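Local structure of LD10117p (Drosophila melanogaster, 5HJQ) at residues 146-151 with 177-182; 228-233 with 237-242. The protein acts as a GTPase-activating protein for Rab35, regulating the recycling and turnover of synaptic vesicle proteins, and binds phosphoinositides through the TBC domain that forms this chain. One frame throughout, in Å; residues are numbered along the deposited sequence.

Contact 1 of 2, residues 146-151 with 177-182; sequences TELSEK and ADRIVN
Arg179 reaches from helix 171-187 to the loop backbone at Thr146 and to the side chain of Leu148. Its CB points toward the loop, and with CG anti to the backbone N (chi1 178°) and beside the carbonyl carbon, the chain heads for the loop before bending at chi3, 68°, which swings the guanidinium round. NE makes a salt bridge with Glu210 of helix 210-221, its main polar partner. From NE onward the chain runs beneath Leu148 CD1, which lies 3.6 Å from Arg179 CZ, over the centre of one face of the guanidinium. The same methyl is 3.8 Å from Arg179 NH2, so this one branch caps one face of the group. NH1 extends furthest into the loop, where it gives a weak hydrogen bond to Thr146 O at 2.8 Å; the N-H...O angle is only 126°, with the oxygen at the guanidinium edge and near its plane. NH1 also passes 3.6 Å from Leu148 CA. The salt bridge at NE, the weak bond at the edge and the methyl over one face together probably limit rotation of the group, and the glutamate probably offsets part of the arginine charge. One turn on, Asn182 ND2 bonds to Asp178 O at 2.6 Å and also to Met154 O further along the loop. Among the helices, Arg179 rests on Tyr135 and Phe143 of helix 134-143, while Ile180, on the same turn, packs against helix 210-221.

Contact 2 of 2, residues 228-233 with 237-242; sequences FINQTK and EVTWKT
Asn230 and Thr239 meet because each turns its polar branch the same way about its first torsion: Asn230 CG lies beside its backbone N (chi1 -70°), and Thr239 OG1 does likewise (chi1 -57°). The setting is the N-terminal entry to helix 233-250 of the all-helical TBC domain, where Thr232 is the N-cap residue and its OG1 takes the backbone N of Gln235. Approaching from opposite directions, Asn230 OD1 and Thr239 OG1 come to 2.6 Å, a short polar meeting of amide oxygen and hydroxyl. Gln235 O, one turn earlier, is an alternative acceptor to Asn230 OD1, and the one hydroxyl proton can serve either of them. The methyl joins in: Thr239 CG2 is 3.6 Å from Asn230 OD1, which thus rests against both branches of the threonine. Thr239 is buried and also packs on Trp274 of helix 274-279, and its side chain is about 10 Å from that of Lys300, a phosphoinositide-binding residue. The second link is the first-turn helical bond from Glu237 N to Lys233 O, 3.1 Å long and bent to 136°, with Glu237 CB 3.6 Å from that oxygen. Lys233 itself makes a cation-pi contact with the ring of Tyr193. Along the helix surface, Lys241 NZ makes a salt bridge to Glu237 OE2 at 3.1 Å, approaching from above the carboxylate plane.

From the N terminus, the chain leaves helix 134-143 for a long loop, and contact 1 closes that loop onto helix 171-187. The chain then runs through helices 197-204 and 210-221 before contact 2 closes a much tighter turn, with three residues between its segments, at the start of helix 233-250. The contacts stand in series, neither nested nor crossing, with centres 27 Å apart and nearest atoms about 9 Å apart. Helix 210-221 touches one segment of each: Glu210 at its start pairs with Arg179, and Leu220 and Val221 at its end pack on Phe228 and Ile229. Contact 1 lies away from the lipid site; contact 2 is nearer the chain centre.

Contact 1 of 2, residues 146-151 with 177-182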
loop_
_atom_site.group_PDB
_atom_site.type_symbol
_atom_site.label_atom_id
_atom_site.label_comp_id
_atom_site.label_asym_id
_atom_site.label_seq_id
_atom_site.Cartn_x
_atom_site.Cartn_y
_atom_site.Cartn_z
ATOM N N THR A 146 -20.114 -16.667 15.171
ATOM C CA THR A 146 -20.196 -15.714 14.073
ATOM C C THR A 146 -20.214 -14.295 14.637
ATOM O O THR A 146 -19.727 -13.350 14.013
ATOM C CB THR A 146 -21.457 -15.970 13.214
ATOM O OG1 THR A 146 -21.323 -17.221 12.527
ATOM C CG2 THR A 146 -21.661 -14.865 12.193
ATOM N N GLU A 147 -20.758 -14.169 15.843
ATOM C CA GLU A 147 -20.979 -12.878 16.482
ATOM C C GLU A 147 -19.690 -12.097 16.731
ATOM O O GLU A 147 -18.716 -12.633 17.266
ATOM C CB GLU A 147 -21.727 -13.085 17.802
ATOM C CG GLU A 147 -21.994 -11.814 18.595
ATOM C CD GLU A 147 -22.661 -12.096 19.928
ATOM O OE1 GLU A 147 -23.380 -13.112 20.028
ATOM O OE2 GLU A 147 -22.473 -11.302 20.874
ATOM N N LEU A 148 -19.697 -10.825 16.338
ATOM C CA LEU A 148 -18.557 -9.942 16.552
ATOM C C LEU A 148 -18.433 -9.549 18.020
ATOM O O LEU A 148 -19.397 -9.097 18.636
ATOM C CB LEU A 148 -18.677 -8.682 15.690
ATOM C CG LEU A 148 -17.471 -7.737 15.685
ATOM C CD1 LEU A 148 -16.319 -8.333 14.889
ATOM C CD2 LEU A 148 -17.853 -6.364 15.139
ATOM N N SER A 149 -17.239 -9.716 18.572
ATOM C CA SER A 149 -16.975 -9.321 19.949
ATOM C C SER A 149 -16.942 -7.803 20.097
ATOM O O SER A 149 -16.708 -7.081 19.127
ATOM C CB SER A 149 -15.653 -9.926 20.422
ATOM O OG SER A 149 -15.143 -9.222 21.538
ATOM N N GLU A 150 -17.190 -7.320 21.311
ATOM C CA GLU A 150 -16.960 -5.915 21.626
ATOM C C GLU A 150 -15.631 -5.805 22.367
ATOM O O GLU A 150 -14.963 -4.764 22.325
ATOM C CB GLU A 150 -18.110 -5.328 22.447
ATOM N N LYS A 151 -15.249 -6.894 23.029
ATOM C CA LYS A 151 -13.935 -6.991 23.651
ATOM C C LYS A 151 -12.870 -6.777 22.589
ATOM O O LYS A 151 -12.945 -7.371 21.513
ATOM C CB LYS A 151 -13.739 -8.353 24.327
ATOM C CG LYS A 151 -14.888 -8.791 25.230
ATOM C CD LYS A 151 -15.528 -10.086 24.733
ATOM C CE LYS A 151 -14.573 -11.271 24.851
ATOM N NZ LYS A 151 -15.294 -12.573 24.732
ATOM N N ALA A 177 -11.659 -5.628 11.037
ATOM C CA ALA A 177 -10.280 -5.750 10.575
ATOM C C ALA A 177 -9.504 -6.711 11.465
ATOM O O ALA A 177 -8.807 -7.600 10.976
ATOM C CB ALA A 177 -9.607 -4.389 10.548
ATOM N N ASP A 178 -9.647 -6.531 12.775
ATOM C CA ASP A 178 -9.000 -7.398 13.752
ATOM C C ASP A 178 -9.400 -8.854 13.561
ATOM O O ASP A 178 -8.582 -9.758 13.739
ATOM C CB ASP A 178 -9.335 -6.953 15.177
ATOM C CG ASP A 178 -8.848 -5.551 15.481
ATOM O OD1 ASP A 178 -7.847 -5.123 14.867
ATOM O OD2 ASP A 178 -9.464 -4.877 16.337
ATOM N N ARG A 179 -10.657 -9.081 13.194
ATOM C CA ARG A 179 -11.138 -10.437 12.966
ATOM C C ARG A 179 -10.533 -11.031 11.699
ATOM O O ARG A 179 -10.172 -12.207 11.671
ATOM C CB ARG A 179 -12.668 -10.468 12.885
ATOM C CG ARG A 179 -13.228 -11.851 12.589
ATOM C CD ARG A 179 -14.656 -12.003 13.091
ATOM N NE ARG A 179 -15.604 -11.172 12.354
ATOM C CZ ARG A 179 -16.899 -11.095 12.637
ATOM N NH1 ARG A 179 -17.399 -11.794 13.646
ATOM N NH2 ARG A 179 -17.695 -10.317 11.917
ATOM N N ILE A 180 -10.426 -10.218 10.653
ATOM C CA ILE A 180 -9.882 -10.688 9.383
ATOM C C ILE A 180 -8.419 -11.116 9.512
ATOM O O ILE A 180 -8.040 -12.191 9.044
ATOM C CB ILE A 180 -9.991 -9.613 8.285
ATOM C CG1 ILE A 180 -11.457 -9.308 7.975
ATOM C CG2 ILE A 180 -9.286 -10.076 7.020
ATOM C CD1 ILE A 180 -11.640 -8.399 6.775
ATOM N N VAL A 181 -7.601 -10.281 10.147
ATOM C CA VAL A 181 -6.178 -10.582 10.284
ATOM C C VAL A 181 -5.960 -11.786 11.200
ATOM O O VAL A 181 -4.991 -12.528 11.039
ATOM C CB VAL A 181 -5.377 -9.367 10.813
ATOM C CG1 VAL A 181 -5.477 -8.203 9.844
ATOM C CG2 VAL A 181 -5.860 -8.953 12.194
ATOM N N ASN A 182 -6.869 -11.985 12.152
ATOM C CA ASN A 182 -6.828 -13.166 13.006
ATOM C C ASN A 182 -7.075 -14.423 12.190
ATOM O O ASN A 182 -6.376 -15.424 12.345
ATOM C CB ASN A 182 -7.856 -13.063 14.132
ATOM C CG ASN A 182 -7.274 -12.466 15.401
ATOM O OD1 ASN A 182 -6.943 -13.186 16.343
ATOM N ND2 ASN A 182 -7.147 -11.146 15.431
#

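Contact 2 of 2, residues 228-233 with 237-242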
loop_
_atom_site.group_PDB
_atom_site.type_symbol
_atom_site.label_atom_id
_atom_site.label_comp_id
_atom_site.label_asym_id
_atom_site.label_seq_id
_atom_site.Cartn_x
_atom_site.Cartn_y
_atom_site.Cartn_z
ATOM N N PHE A 228 2.538 -8.661 -3.719
ATOM C CA PHE A 228 1.684 -7.610 -3.177
ATOM C C PHE A 228 2.051 -7.301 -1.733
ATOM O O PHE A 228 2.354 -6.160 -1.382
ATOM C CB PHE A 228 0.204 -8.014 -3.257
ATOM C CG PHE A 228 -0.308 -8.173 -4.656
ATOM C CD1 PHE A 228 -0.179 -9.380 -5.321
ATOM C CD2 PHE A 228 -0.910 -7.113 -5.310
ATOM C CE1 PHE A 228 -0.647 -9.527 -6.612
ATOM C CE2 PHE A 228 -1.377 -7.252 -6.603
ATOM C CZ PHE A 228 -1.245 -8.461 -7.254
ATOM N N ILE A 229 2.019 -8.336 -0.902
ATOM C CA ILE A 229 2.196 -8.182 0.533
ATOM C C ILE A 229 3.316 -9.091 1.049
ATOM O O ILE A 229 3.222 -10.317 0.962
ATOM C CB ILE A 229 0.884 -8.494 1.283
ATOM C CG1 ILE A 229 -0.192 -7.457 0.946
ATOM C CG2 ILE A 229 1.113 -8.516 2.773
ATOM C CD1 ILE A 229 -1.579 -7.849 1.427
ATOM N N ASN A 230 4.378 -8.489 1.575
ATOM C CA ASN A 230 5.494 -9.264 2.108
ATOM C C ASN A 230 5.109 -9.938 3.418
ATOM O O ASN A 230 4.456 -9.331 4.264
ATOM C CB ASN A 230 6.723 -8.377 2.298
ATOM C CG ASN A 230 7.329 -7.943 0.979
ATOM O OD1 ASN A 230 7.790 -6.811 0.836
ATOM N ND2 ASN A 230 7.318 -8.843 -0.001
ATOM N N GLN A 231 5.524 -11.192 3.580
ATOM C CA GLN A 231 5.004 -12.030 4.653
ATOM C C GLN A 231 6.049 -12.482 5.674
ATOM O O GLN A 231 5.694 -12.884 6.784
ATOM C CB GLN A 231 4.312 -13.247 4.042
ATOM C CG GLN A 231 3.074 -12.876 3.233
ATOM C CD GLN A 231 2.639 -13.978 2.293
ATOM O OE1 GLN A 231 2.735 -15.165 2.612
ATOM N NE2 GLN A 231 2.171 -13.591 1.113
ATOM N N THR A 232 7.326 -12.418 5.308
ATOM C CA THR A 232 8.396 -12.723 6.254
ATOM C C THR A 232 9.288 -11.503 6.456
ATOM O O THR A 232 9.276 -10.572 5.651
ATOM C CB THR A 232 9.263 -13.914 5.792
ATOM O OG1 THR A 232 10.076 -13.523 4.678
ATOM C CG2 THR A 232 8.392 -15.098 5.398
ATOM N N LYS A 233 10.057 -11.509 7.537
ATOM C CA LYS A 233 10.943 -10.396 7.841
ATOM C C LYS A 233 12.078 -10.333 6.826
ATOM O O LYS A 233 12.592 -9.256 6.521
ATOM C CB LYS A 233 11.485 -10.525 9.264
ATOM C CG LYS A 233 12.323 -9.352 9.738
ATOM C CD LYS A 233 12.072 -9.059 11.217
ATOM C CE LYS A 233 11.681 -10.317 11.990
ATOM N NZ LYS A 233 11.012 -10.007 13.287
ATOM N N GLU A 237 12.906 -7.114 4.322
ATOM C CA GLU A 237 14.170 -6.394 4.301
ATOM C C GLU A 237 14.834 -6.430 2.931
ATOM O O GLU A 237 15.542 -5.497 2.563
ATOM C CB GLU A 237 15.115 -6.929 5.380
ATOM C CG GLU A 237 16.261 -7.791 4.890
ATOM C CD GLU A 237 17.314 -7.988 5.968
ATOM O OE1 GLU A 237 17.011 -7.711 7.150
ATOM O OE2 GLU A 237 18.444 -8.402 5.636
ATOM N N VAL A 238 14.585 -7.486 2.165
ATOM C CA VAL A 238 15.020 -7.516 0.775
ATOM C C VAL A 238 14.295 -6.422 0.002
ATOM O O VAL A 238 14.876 -5.756 -0.858
ATOM C CB VAL A 238 14.755 -8.888 0.124
ATOM C CG1 VAL A 238 14.906 -8.811 -1.391
ATOM C CG2 VAL A 238 15.688 -9.945 0.706
ATOM N N THR A 239 13.023 -6.230 0.339
ATOM C CA THR A 239 12.190 -5.243 -0.333
ATOM C C THR A 239 12.692 -3.815 -0.124
ATOM O O THR A 239 12.898 -3.089 -1.097
ATOM C CB THR A 239 10.726 -5.326 0.132
ATOM O OG1 THR A 239 10.218 -6.646 -0.094
ATOM C CG2 THR A 239 9.873 -4.327 -0.637
ATOM N N TRP A 240 12.893 -3.403 1.127
ATOM C CA TRP A 240 13.328 -2.025 1.362
ATOM C C TRP A 240 14.773 -1.813 0.924
ATOM O O TRP A 240 15.176 -0.682 0.655
ATOM C CB TRP A 240 13.141 -1.600 2.830
ATOM C CG TRP A 240 13.987 -2.271 3.891
ATOM C CD1 TRP A 240 13.567 -3.203 4.793
ATOM C CD2 TRP A 240 15.369 -2.011 4.202
ATOM N NE1 TRP A 240 14.600 -3.559 5.627
ATOM C CE2 TRP A 240 15.715 -2.843 5.287
ATOM C CE3 TRP A 240 16.345 -1.169 3.661
ATOM C CZ2 TRP A 240 16.997 -2.862 5.833
ATOM C CZ3 TRP A 240 17.615 -1.187 4.206
ATOM C CH2 TRP A 240 17.930 -2.028 5.280
ATOM N N LYS A 241 15.543 -2.892 0.828
ATOM C CA LYS A 241 16.877 -2.798 0.248
ATOM C C LYS A 241 16.783 -2.611 -1.263
ATOM O O LYS A 241 17.542 -1.840 -1.846
ATOM C CB LYS A 241 17.715 -4.032 0.588
ATOM C CG LYS A 241 18.339 -3.975 1.968
ATOM C CD LYS A 241 19.103 -5.242 2.298
ATOM C CE LYS A 241 19.722 -5.147 3.684
ATOM N NZ LYS A 241 20.279 -6.442 4.155
ATOM N N THR A 242 15.847 -3.313 -1.893
ATOM C CA THR A 242 15.585 -3.131 -3.317
ATOM C C THR A 242 15.201 -1.685 -3.617
ATOM O O THR A 242 15.783 -1.046 -4.493
ATOM C CB THR A 242 14.466 -4.060 -3.809
ATOM O OG1 THR A 242 14.893 -5.423 -3.693
ATOM C CG2 THR A 242 14.125 -3.763 -5.259
#